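Local coordinates for protein (endonuclease) (Salmonella typhimurium, PDB 1BYS) that belongs to the PLD-like family, folding as an alpha/beta domain that pairs with a second copy of itself and here holds a tungstate ion, at residues M33-T38 with F90-D95; D55-I60 with E139-R144; H94-I99 with S109-K114. One frame throughout, in Å; residues are numbered along the deposited sequence.

Interaction 1 (M33-T38 with F90-D95); sequences MAYSFT and FPIQHD. With WO4 (tungstate(VI)ion), chain B.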
loop_
_atom_site.group_PDB
_atom_site.type_symbol
_atom_site.label_atom_id
_atom_site.label_comp_id
_atom_site.label_asym_id
_atom_site.label_seq_id
_atom_site.Cartn_x
_atom_site.Cartn_y
_atom_site.Cartn_z
ATOM N N MET A 33 -3.355 -0.510 11.492
ATOM C CA MET A 33 -2.047 -1.157 11.416
ATOM C C MET A 33 -1.153 -0.138 10.739
ATOM O O MET A 33 -1.513 0.407 9.677
ATOM C CB MET A 33 -2.072 -2.401 10.512
ATOM C CG MET A 33 -3.088 -3.461 10.844
ATOM S SD MET A 33 -2.981 -4.800 9.596
ATOM C CE MET A 33 -1.586 -5.795 10.258
ATOM N N ALA A 34 0.011 0.137 11.303
ATOM C CA ALA A 34 0.903 1.096 10.671
ATOM C C ALA A 34 2.358 0.730 10.823
ATOM O O ALA A 34 2.749 0.066 11.772
ATOM C CB ALA A 34 0.677 2.492 11.248
ATOM N N TYR A 35 3.157 1.168 9.861
ATOM C CA TYR A 35 4.599 0.981 9.900
ATOM C C TYR A 35 4.974 2.335 10.540
ATOM O O TYR A 35 4.680 2.556 11.700
ATOM C CB TYR A 35 5.155 0.848 8.475
ATOM C CG TYR A 35 6.673 0.891 8.397
ATOM C CD1 TYR A 35 7.464 0.161 9.282
ATOM C CD2 TYR A 35 7.305 1.682 7.455
ATOM C CE1 TYR A 35 8.850 0.222 9.229
ATOM C CE2 TYR A 35 8.685 1.755 7.388
ATOM C CZ TYR A 35 9.466 1.023 8.271
ATOM O OH TYR A 35 10.856 1.068 8.168
ATOM N N SER A 36 5.590 3.246 9.800
ATOM C CA SER A 36 5.882 4.559 10.384
ATOM C C SER A 36 4.578 5.165 10.976
ATOM O O SER A 36 3.539 5.182 10.312
ATOM C CB SER A 36 6.433 5.488 9.304
ATOM O OG SER A 36 7.571 4.900 8.710
ATOM N N PHE A 37 4.640 5.672 12.200
ATOM C CA PHE A 37 3.460 6.235 12.859
ATOM C C PHE A 37 3.820 7.633 13.397
ATOM O O PHE A 37 4.192 7.781 14.565
ATOM C CB PHE A 37 3.076 5.289 13.998
ATOM C CG PHE A 37 1.696 5.508 14.569
ATOM C CD1 PHE A 37 0.574 5.314 13.794
ATOM C CD2 PHE A 37 1.538 5.826 15.913
ATOM C CE1 PHE A 37 -0.690 5.414 14.335
ATOM C CE2 PHE A 37 0.293 5.933 16.472
ATOM C CZ PHE A 37 -0.837 5.724 15.682
ATOM N N THR A 38 3.684 8.662 12.562
ATOM C CA THR A 38 4.088 9.982 13.004
ATOM C C THR A 38 3.273 11.205 12.599
ATOM O O THR A 38 3.424 12.250 13.212
ATOM C CB THR A 38 5.500 10.267 12.533
ATOM O OG1 THR A 38 5.470 10.421 11.109
ATOM C CG2 THR A 38 6.437 9.136 12.888
ATOM N N PHE A 90 7.757 -9.281 13.174
ATOM C CA PHE A 90 8.037 -9.319 11.732
ATOM C C PHE A 90 9.180 -8.339 11.470
ATOM O O PHE A 90 9.218 -7.255 12.053
ATOM C CB PHE A 90 6.798 -8.896 10.913
ATOM C CG PHE A 90 5.564 -9.717 11.198
ATOM C CD1 PHE A 90 4.696 -9.350 12.227
ATOM C CD2 PHE A 90 5.292 -10.872 10.466
ATOM C CE1 PHE A 90 3.584 -10.120 12.529
ATOM C CE2 PHE A 90 4.178 -11.651 10.760
ATOM C CZ PHE A 90 3.318 -11.279 11.794
ATOM N N PRO A 91 10.139 -8.705 10.607
ATOM C CA PRO A 91 11.226 -7.753 10.370
ATOM C C PRO A 91 10.630 -6.366 10.183
ATOM O O PRO A 91 11.222 -5.350 10.557
ATOM C CB PRO A 91 11.903 -8.296 9.114
ATOM C CG PRO A 91 11.685 -9.775 9.223
ATOM C CD PRO A 91 10.311 -9.948 9.835
ATOM N N ILE A 92 9.456 -6.347 9.564
ATOM C CA ILE A 92 8.698 -5.123 9.355
ATOM C C ILE A 92 7.199 -5.393 9.259
ATOM O O ILE A 92 6.743 -6.119 8.346
ATOM C CB ILE A 92 9.065 -4.360 8.048
ATOM C CG1 ILE A 92 10.572 -4.147 7.919
ATOM C CG2 ILE A 92 8.368 -2.994 8.059
ATOM C CD1 ILE A 92 10.923 -3.362 6.689
ATOM N N GLN A 93 6.426 -4.858 10.205
ATOM C CA GLN A 93 4.982 -4.979 10.108
ATOM C C GLN A 93 4.791 -3.802 9.160
ATOM O O GLN A 93 4.739 -2.639 9.594
ATOM C CB GLN A 93 4.278 -4.713 11.436
ATOM C CG GLN A 93 2.788 -5.062 11.356
ATOM C CD GLN A 93 1.948 -4.413 12.457
ATOM O OE1 GLN A 93 1.443 -3.306 12.306
ATOM N NE2 GLN A 93 1.790 -5.112 13.566
ATOM N N HIS A 94 4.713 -4.119 7.867
ATOM C CA HIS A 94 4.638 -3.133 6.793
ATOM C C HIS A 94 3.289 -2.553 6.324
ATOM O O HIS A 94 3.273 -1.596 5.563
ATOM C CB HIS A 94 5.395 -3.710 5.596
ATOM C CG HIS A 94 5.901 -2.680 4.643
ATOM N ND1 HIS A 94 5.300 -2.425 3.426
ATOM C CD2 HIS A 94 6.942 -1.820 4.737
ATOM C CE1 HIS A 94 5.949 -1.456 2.808
ATOM N NE2 HIS A 94 6.948 -1.074 3.585
ATOM N N ASP A 95 2.179 -3.128 6.766
ATOM C CA ASP A 95 0.835 -2.647 6.397
ATOM C C ASP A 95 0.541 -1.190 6.770
ATOM O O ASP A 95 1.007 -0.705 7.808
ATOM C CB ASP A 95 -0.252 -3.514 7.065
ATOM C CG ASP A 95 0.013 -5.010 6.928
ATOM O OD1 ASP A 95 0.770 -5.575 7.756
ATOM O OD2 ASP A 95 -0.546 -5.620 5.995
HETATM W W WO4 B . 8.134 1.440 2.625
HETATM O O1 WO4 B . 6.921 1.875 3.299
HETATM O O2 WO4 B . 8.935 0.524 3.540
#
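Ile-92 makes the first touch, its CG2 methyl lying 3.5 Å from Tyr-35 CE1 and about equally far from CD1 on the same flank of the ring. The approach is oblique, and it is possible because Tyr-35 has CG anti to its backbone N (chi1 170°), which carries the ring out past the end of strand 29-34 toward the loop. At Gln-93 the backbone does much of the touching: its O sits 3.6 Å from Tyr-35 CA. The extended side chain of Gln-93 runs back beside the strand, bringing OE1 to 4.0 Å from Met-33 CB, while NE2 is hydrogen-bonded to Asp-87. His-94 turns its ring at 37° to that of Tyr-35, neither stacked nor edge-on, with 4.4 Å between the CD2 atoms of His-94 and Tyr-35. From the ring edge, His-94 NE2 donates to tungstate O2 at 2.6 Å, with an N-H...O angle of 156°. Its ND1 makes a weak hydrogen bond to Glu-122 of the second subunit. Asp-95 lies alongside Met-33, both side chains pointing the same way, and the bend of the methionine at chi3 places CE 3.4 Å from Asp-95 OD1. That oxygen is bonded to Ser-121 of the second subunit, and OD2 to His-140. The backbone O of Asp-95 receives a CA-H...O contact from Ala-34 CA at 3.4 Å. Van der Waals packing and this CA-H...O contact thus join the segments without a conventional hydrogen bond, while Gln-93, His-94 and Asp-95 find polar partners elsewhere; the chemistry implies a loop packed against the end of strand 29-34 and Tyr-35, presenting its histidine to the oxyanion.

Interaction 2 (D55-I60 with E139-R144); sequences DVKIVI and EHWQDR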
loop_
_atom_site.group_PDB
_atom_site.type_symbol
_atom_site.label_atom_id
_atom_site.label_comp_id
_atom_site.label_asym_id
_atom_site.label_seq_id
_atom_site.Cartn_x
_atom_site.Cartn_y
_atom_site.Cartn_z
ATOM N N ASP A 55 -14.509 3.038 18.937
ATOM C CA ASP A 55 -13.630 2.043 19.535
ATOM C C ASP A 55 -12.387 1.948 18.636
ATOM O O ASP A 55 -12.402 1.295 17.584
ATOM C CB ASP A 55 -14.373 0.699 19.614
ATOM C CG ASP A 55 -13.474 -0.458 20.006
ATOM O OD1 ASP A 55 -12.287 -0.244 20.337
ATOM O OD2 ASP A 55 -13.967 -1.602 19.985
ATOM N N VAL A 56 -11.323 2.616 19.070
ATOM C CA VAL A 56 -10.056 2.676 18.348
ATOM C C VAL A 56 -8.932 1.835 18.953
ATOM O O VAL A 56 -8.630 1.948 20.139
ATOM C CB VAL A 56 -9.567 4.144 18.268
ATOM C CG1 VAL A 56 -8.280 4.244 17.441
ATOM C CG2 VAL A 56 -10.692 5.014 17.709
ATOM N N LYS A 57 -8.318 0.988 18.132
ATOM C CA LYS A 57 -7.197 0.164 18.577
ATOM C C LYS A 57 -6.159 0.159 17.456
ATOM O O LYS A 57 -6.504 -0.029 16.272
ATOM C CB LYS A 57 -7.662 -1.256 18.901
ATOM C CG LYS A 57 -8.783 -1.301 19.929
ATOM C CD LYS A 57 -8.586 -2.453 20.870
ATOM C CE LYS A 57 -9.914 -3.026 21.305
ATOM N NZ LYS A 57 -9.713 -4.115 22.318
ATOM N N ILE A 58 -4.898 0.370 17.827
ATOM C CA ILE A 58 -3.807 0.457 16.867
ATOM C C ILE A 58 -2.604 -0.455 17.140
ATOM O O ILE A 58 -2.149 -0.574 18.285
ATOM C CB ILE A 58 -3.291 1.923 16.803
ATOM C CG1 ILE A 58 -4.479 2.892 16.823
ATOM C CG2 ILE A 58 -2.426 2.140 15.556
ATOM C CD1 ILE A 58 -4.081 4.375 16.940
ATOM N N VAL A 59 -2.104 -1.114 16.095
ATOM C CA VAL A 59 -0.905 -1.945 16.218
ATOM C C VAL A 59 0.090 -1.385 15.214
ATOM O O VAL A 59 -0.195 -1.341 14.018
ATOM C CB VAL A 59 -1.113 -3.414 15.821
ATOM C CG1 VAL A 59 0.072 -4.230 16.333
ATOM C CG2 VAL A 59 -2.397 -3.935 16.360
ATOM N N ILE A 60 1.258 -0.975 15.681
ATOM C CA ILE A 60 2.243 -0.412 14.785
ATOM C C ILE A 60 3.560 -1.175 14.828
ATOM O O ILE A 60 3.812 -1.963 15.745
ATOM C CB ILE A 60 2.486 1.081 15.119
ATOM C CG1 ILE A 60 3.330 1.207 16.394
ATOM C CG2 ILE A 60 1.158 1.780 15.319
ATOM C CD1 ILE A 60 3.546 2.649 16.850
ATOM N N GLU A 139 -9.020 -10.049 10.639
ATOM C CA GLU A 139 -8.280 -11.233 11.089
ATOM C C GLU A 139 -6.767 -10.974 10.980
ATOM O O GLU A 139 -5.974 -11.425 11.814
ATOM C CB GLU A 139 -8.674 -12.428 10.228
ATOM C CG GLU A 139 -10.168 -12.695 10.222
ATOM C CD GLU A 139 -10.516 -14.035 9.582
ATOM O OE1 GLU A 139 -9.663 -14.594 8.857
ATOM O OE2 GLU A 139 -11.642 -14.535 9.802
ATOM N N HIS A 140 -6.381 -10.235 9.940
ATOM C CA HIS A 140 -4.993 -9.849 9.680
ATOM C C HIS A 140 -4.556 -8.918 10.815
ATOM O O HIS A 140 -3.513 -9.116 11.426
ATOM C CB HIS A 140 -4.928 -9.115 8.335
ATOM C CG HIS A 140 -3.544 -8.756 7.875
ATOM N ND1 HIS A 140 -2.517 -9.672 7.797
ATOM C CD2 HIS A 140 -3.049 -7.602 7.367
ATOM C CE1 HIS A 140 -1.451 -9.101 7.257
ATOM N NE2 HIS A 140 -1.753 -7.844 6.988
ATOM N N TRP A 141 -5.368 -7.898 11.083
ATOM C CA TRP A 141 -5.094 -6.932 12.143
ATOM C C TRP A 141 -4.985 -7.643 13.497
ATOM O O TRP A 141 -4.039 -7.419 14.267
ATOM C CB TRP A 141 -6.232 -5.881 12.207
ATOM C CG TRP A 141 -6.073 -4.864 13.335
ATOM C CD1 TRP A 141 -5.464 -3.639 13.257
ATOM C CD2 TRP A 141 -6.444 -5.035 14.726
ATOM N NE1 TRP A 141 -5.423 -3.048 14.504
ATOM C CE2 TRP A 141 -6.014 -3.878 15.418
ATOM C CE3 TRP A 141 -7.089 -6.051 15.443
ATOM C CZ2 TRP A 141 -6.212 -3.713 16.803
ATOM C CZ3 TRP A 141 -7.281 -5.880 16.817
ATOM C CH2 TRP A 141 -6.844 -4.721 17.474
ATOM N N GLN A 142 -5.961 -8.501 13.782
ATOM C CA GLN A 142 -6.037 -9.225 15.048
ATOM C C GLN A 142 -4.846 -10.138 15.318
ATOM O O GLN A 142 -4.385 -10.246 16.466
ATOM C CB GLN A 142 -7.336 -10.033 15.103
ATOM C CG GLN A 142 -7.657 -10.567 16.467
ATOM C CD GLN A 142 -8.078 -9.479 17.449
ATOM O OE1 GLN A 142 -7.498 -9.342 18.523
ATOM N NE2 GLN A 142 -9.087 -8.700 17.080
ATOM N N ASP A 143 -4.341 -10.790 14.271
ATOM C CA ASP A 143 -3.188 -11.682 14.423
ATOM C C ASP A 143 -1.957 -10.888 14.834
ATOM O O ASP A 143 -1.177 -11.315 15.685
ATOM C CB ASP A 143 -2.890 -12.413 13.114
ATOM C CG ASP A 143 -1.752 -13.402 13.254
ATOM O OD1 ASP A 143 -2.009 -14.533 13.703
ATOM O OD2 ASP A 143 -0.604 -13.050 12.924
ATOM N N ARG A 144 -1.775 -9.727 14.222
ATOM C CA ARG A 144 -0.633 -8.885 14.548
ATOM C C ARG A 144 -0.805 -8.229 15.937
ATOM O O ARG A 144 0.137 -8.173 16.732
ATOM C CB ARG A 144 -0.478 -7.813 13.471
ATOM C CG ARG A 144 0.314 -8.256 12.242
ATOM C CD ARG A 144 -0.133 -9.612 11.698
ATOM N NE ARG A 144 0.382 -9.827 10.336
ATOM C CZ ARG A 144 0.269 -10.961 9.643
ATOM N NH1 ARG A 144 -0.344 -12.017 10.175
ATOM N NH2 ARG A 144 0.728 -11.024 8.390
#
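Trp-141 has a chi1 of 177°, which swings the indole away from its own backbone N and across to strand 55-60, where Val-59 has turned its CG2 methyl to meet it. In Val-59 the trans branch is CG1 (chi1 -165°), leaving CG2 beside the backbone N and 3.7 Å from both NE1 and CE2 of Trp-141. This methyl comes in over the rim of the indole, 3.4 Å above its plane. Further along the six-membered ring, Lys-57 CB comes to 3.5 Å from Trp-141 CZ2, after which the lysine chain, bent at chi2 and chi3, leads its amine away from the helix. The backbone N of Ile-58, between these two residues, lies near the indole plane at the ring edge. The indole N-H itself is spent on Met-32 O in the neighbouring strand, which helps fix the ring's rotation, and Trp-145 stacks on Trp-141. This is helix-on-sheet packing in an alpha/beta sandwich: helix 131-146 lies over one side of the mixed sheet, its axis 9.1 Å from that of the strand and turned 67° to it, whereas Ile-58 and Ile-60 meet helix 68-79. One turn on from Trp-141, the helix backbone also touches the strand, with Arg-144 O 4.0 Å from Val-59 CG1. The guanidinium of Arg-144 leads away from the strand to bridge Asp-143, NH1 to OD2 at 2.9 Å, coming from above the carboxylate plane. Arg-144 NH1 also forms a salt bridge with Glu-12 of the second subunit, and one face of the guanidinium has His-140 ND1 3.5 Å above it.

Interaction 3 (H94-I99 with S109-K114); sequences HDKVII and SFNFTK. With WO4 (tungstate(VI)ion), chain B.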
loop_
_atom_site.group_PDB
_atom_site.type_symbol
_atom_site.label_atom_id
_atom_site.label_comp_id
_atom_site.label_asym_id
_atom_site.label_seq_id
_atom_site.Cartn_x
_atom_site.Cartn_y
_atom_site.Cartn_z
ATOM N N HIS A 94 4.713 -4.119 7.867
ATOM C CA HIS A 94 4.638 -3.133 6.793
ATOM C C HIS A 94 3.289 -2.553 6.324
ATOM O O HIS A 94 3.273 -1.596 5.563
ATOM C CB HIS A 94 5.395 -3.710 5.596
ATOM C CG HIS A 94 5.901 -2.680 4.643
ATOM N ND1 HIS A 94 5.300 -2.425 3.426
ATOM C CD2 HIS A 94 6.942 -1.820 4.737
ATOM C CE1 HIS A 94 5.949 -1.456 2.808
ATOM N NE2 HIS A 94 6.948 -1.074 3.585
ATOM N N ASP A 95 2.179 -3.128 6.766
ATOM C CA ASP A 95 0.835 -2.647 6.397
ATOM C C ASP A 95 0.541 -1.190 6.770
ATOM O O ASP A 95 1.007 -0.705 7.808
ATOM C CB ASP A 95 -0.252 -3.514 7.065
ATOM C CG ASP A 95 0.013 -5.010 6.928
ATOM O OD1 ASP A 95 0.770 -5.575 7.756
ATOM O OD2 ASP A 95 -0.546 -5.620 5.995
ATOM N N LYS A 96 -0.217 -0.501 5.917
ATOM C CA LYS A 96 -0.655 0.880 6.152
ATOM C C LYS A 96 -2.141 0.717 5.924
ATOM O O LYS A 96 -2.654 0.973 4.832
ATOM C CB LYS A 96 -0.086 1.844 5.117
ATOM C CG LYS A 96 1.416 1.832 5.014
ATOM C CD LYS A 96 1.838 0.942 3.826
ATOM C CE LYS A 96 3.302 1.158 3.500
ATOM N NZ LYS A 96 4.175 0.684 4.623
ATOM N N VAL A 97 -2.828 0.291 6.973
ATOM C CA VAL A 97 -4.239 -0.034 6.875
ATOM C C VAL A 97 -5.132 0.521 7.969
ATOM O O VAL A 97 -4.740 0.559 9.138
ATOM C CB VAL A 97 -4.395 -1.567 6.914
ATOM C CG1 VAL A 97 -5.857 -1.945 7.138
ATOM C CG2 VAL A 97 -3.847 -2.183 5.653
ATOM N N ILE A 98 -6.338 0.939 7.596
ATOM C CA ILE A 98 -7.311 1.424 8.575
ATOM C C ILE A 98 -8.642 0.749 8.303
ATOM O O ILE A 98 -9.248 1.004 7.267
ATOM C CB ILE A 98 -7.568 2.932 8.484
ATOM C CG1 ILE A 98 -6.258 3.710 8.532
ATOM C CG2 ILE A 98 -8.448 3.350 9.667
ATOM C CD1 ILE A 98 -6.441 5.205 8.710
ATOM N N ILE A 99 -9.098 -0.112 9.206
ATOM C CA ILE A 99 -10.389 -0.779 9.006
ATOM C C ILE A 99 -11.444 -0.011 9.793
ATOM O O ILE A 99 -11.375 0.089 11.025
ATOM C CB ILE A 99 -10.369 -2.249 9.489
ATOM C CG1 ILE A 99 -9.208 -3.000 8.834
ATOM C CG2 ILE A 99 -11.680 -2.927 9.134
ATOM C CD1 ILE A 99 -8.709 -4.165 9.646
ATOM N N SER A 109 -0.153 2.500 -0.427
ATOM C CA SER A 109 1.276 2.692 -0.150
ATOM C C SER A 109 1.509 3.731 0.936
ATOM O O SER A 109 2.556 3.747 1.595
ATOM C CB SER A 109 1.998 3.156 -1.426
ATOM O OG SER A 109 1.697 4.511 -1.767
ATOM N N PHE A 110 0.519 4.598 1.098
ATOM C CA PHE A 110 0.529 5.708 2.048
ATOM C C PHE A 110 0.844 5.414 3.517
ATOM O O PHE A 110 0.017 4.847 4.238
ATOM C CB PHE A 110 -0.829 6.411 1.930
ATOM C CG PHE A 110 -0.948 7.707 2.712
ATOM C CD1 PHE A 110 -1.395 7.700 4.018
ATOM C CD2 PHE A 110 -0.718 8.923 2.097
ATOM C CE1 PHE A 110 -1.628 8.896 4.702
ATOM C CE2 PHE A 110 -0.942 10.124 2.765
ATOM C CZ PHE A 110 -1.402 10.107 4.074
ATOM N N ASN A 111 2.034 5.788 3.976
ATOM C CA ASN A 111 2.371 5.603 5.392
ATOM C C ASN A 111 1.776 6.832 6.110
ATOM O O ASN A 111 1.566 7.886 5.490
ATOM C CB ASN A 111 3.886 5.611 5.639
ATOM C CG ASN A 111 4.539 4.261 5.392
ATOM O OD1 ASN A 111 5.360 4.137 4.505
ATOM N ND2 ASN A 111 4.191 3.257 6.181
ATOM N N PHE A 112 1.532 6.716 7.408
ATOM C CA PHE A 112 0.952 7.820 8.157
ATOM C C PHE A 112 2.028 8.756 8.684
ATOM O O PHE A 112 2.268 8.889 9.900
ATOM C CB PHE A 112 0.058 7.245 9.261
ATOM C CG PHE A 112 -0.901 6.200 8.740
ATOM C CD1 PHE A 112 -1.998 6.571 7.967
ATOM C CD2 PHE A 112 -0.643 4.844 8.917
ATOM C CE1 PHE A 112 -2.828 5.610 7.366
ATOM C CE2 PHE A 112 -1.462 3.868 8.322
ATOM C CZ PHE A 112 -2.557 4.253 7.543
ATOM N N THR A 113 2.665 9.424 7.729
ATOM C CA THR A 113 3.746 10.375 7.997
ATOM C C THR A 113 3.585 11.636 7.135
ATOM O O THR A 113 2.880 11.621 6.123
ATOM C CB THR A 113 5.128 9.779 7.645
ATOM O OG1 THR A 113 5.236 9.690 6.216
ATOM C CG2 THR A 113 5.322 8.395 8.273
ATOM N N LYS A 114 4.253 12.720 7.516
ATOM C CA LYS A 114 4.174 13.947 6.732
ATOM C C LYS A 114 4.823 13.757 5.342
ATOM O O LYS A 114 4.385 14.351 4.357
ATOM C CB LYS A 114 4.853 15.099 7.496
ATOM C CG LYS A 114 4.200 15.414 8.858
ATOM C CD LYS A 114 2.672 15.217 8.836
ATOM C CE LYS A 114 1.914 16.469 9.350
ATOM N NZ LYS A 114 0.515 16.199 9.834
HETATM W W WO4 B . 8.134 1.440 2.625
HETATM O O1 WO4 B . 6.921 1.875 3.299
HETATM O O2 WO4 B . 8.935 0.524 3.540
#
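The side chains of Lys-96 and Asn-111 meet beside the tungstate, as expected for the HKD motif of PLD-like proteins, in which an H-x-K sequence (here His-94 to Lys-96) is followed by a G-S-x-N segment (Ser-109 to Asn-111 here). Lys-96 NZ makes a weak hydrogen bond of 3.3 Å to tungstate O1. The same amine donates to His-94 O at 2.6 Å, in the carbonyl plane and with a C=O...N angle of 154°, and it sits 3.3 Å above the centre of the His-94 imidazole. Bends at chi2 (98°) and chi4 (66°) fold the lysine chain back to this position. Along its length it runs past successive carbonyls of the turn: CE lies 3.3 Å from Ser-109 O, and CB 3.1 Å from Phe-110 O. Ser-109 is in turn held from behind, its OG bonded to Glu-122 and to the backbone N of Asn-123.

Farther out, Phe-112, the centre of an inverse gamma turn, sets its ring against the root of the lysine, CE2 being 3.8 Å from Lys-96 CA. Ile-98 crosses the same ring obliquely, bringing CG1 to 3.9 Å from Phe-112 CZ. Beyond it Thr-113 is the N-cap of helix 114-118, its OG1 bonded to Ala-116 N, while Val-97 N lies near the Phe-112 ring plane, 4.0 Å from CZ at the edge.

The three contacts converge on strand 29-34 and its neighbours. Interactions 1 and 3, with centres 8 Å apart, share His-94 and Asp-95 and both border the tungstate; their backbones join where Met-33 N lies 2.9 Å from Val-97 O and Thr-38 N 3.0 Å from Phe-112 O. Interaction 2 stands behind them, its centre 11 Å from that of interaction 1 and 13 Å from that of interaction 3. It reaches the loop through a probable hydrogen bond of 2.7 Å between His-140 NE2 and Asp-95 OD2, next to the tungstate-binding histidine. All three touch the second subunit, consistent with a pocket at the dimer interface.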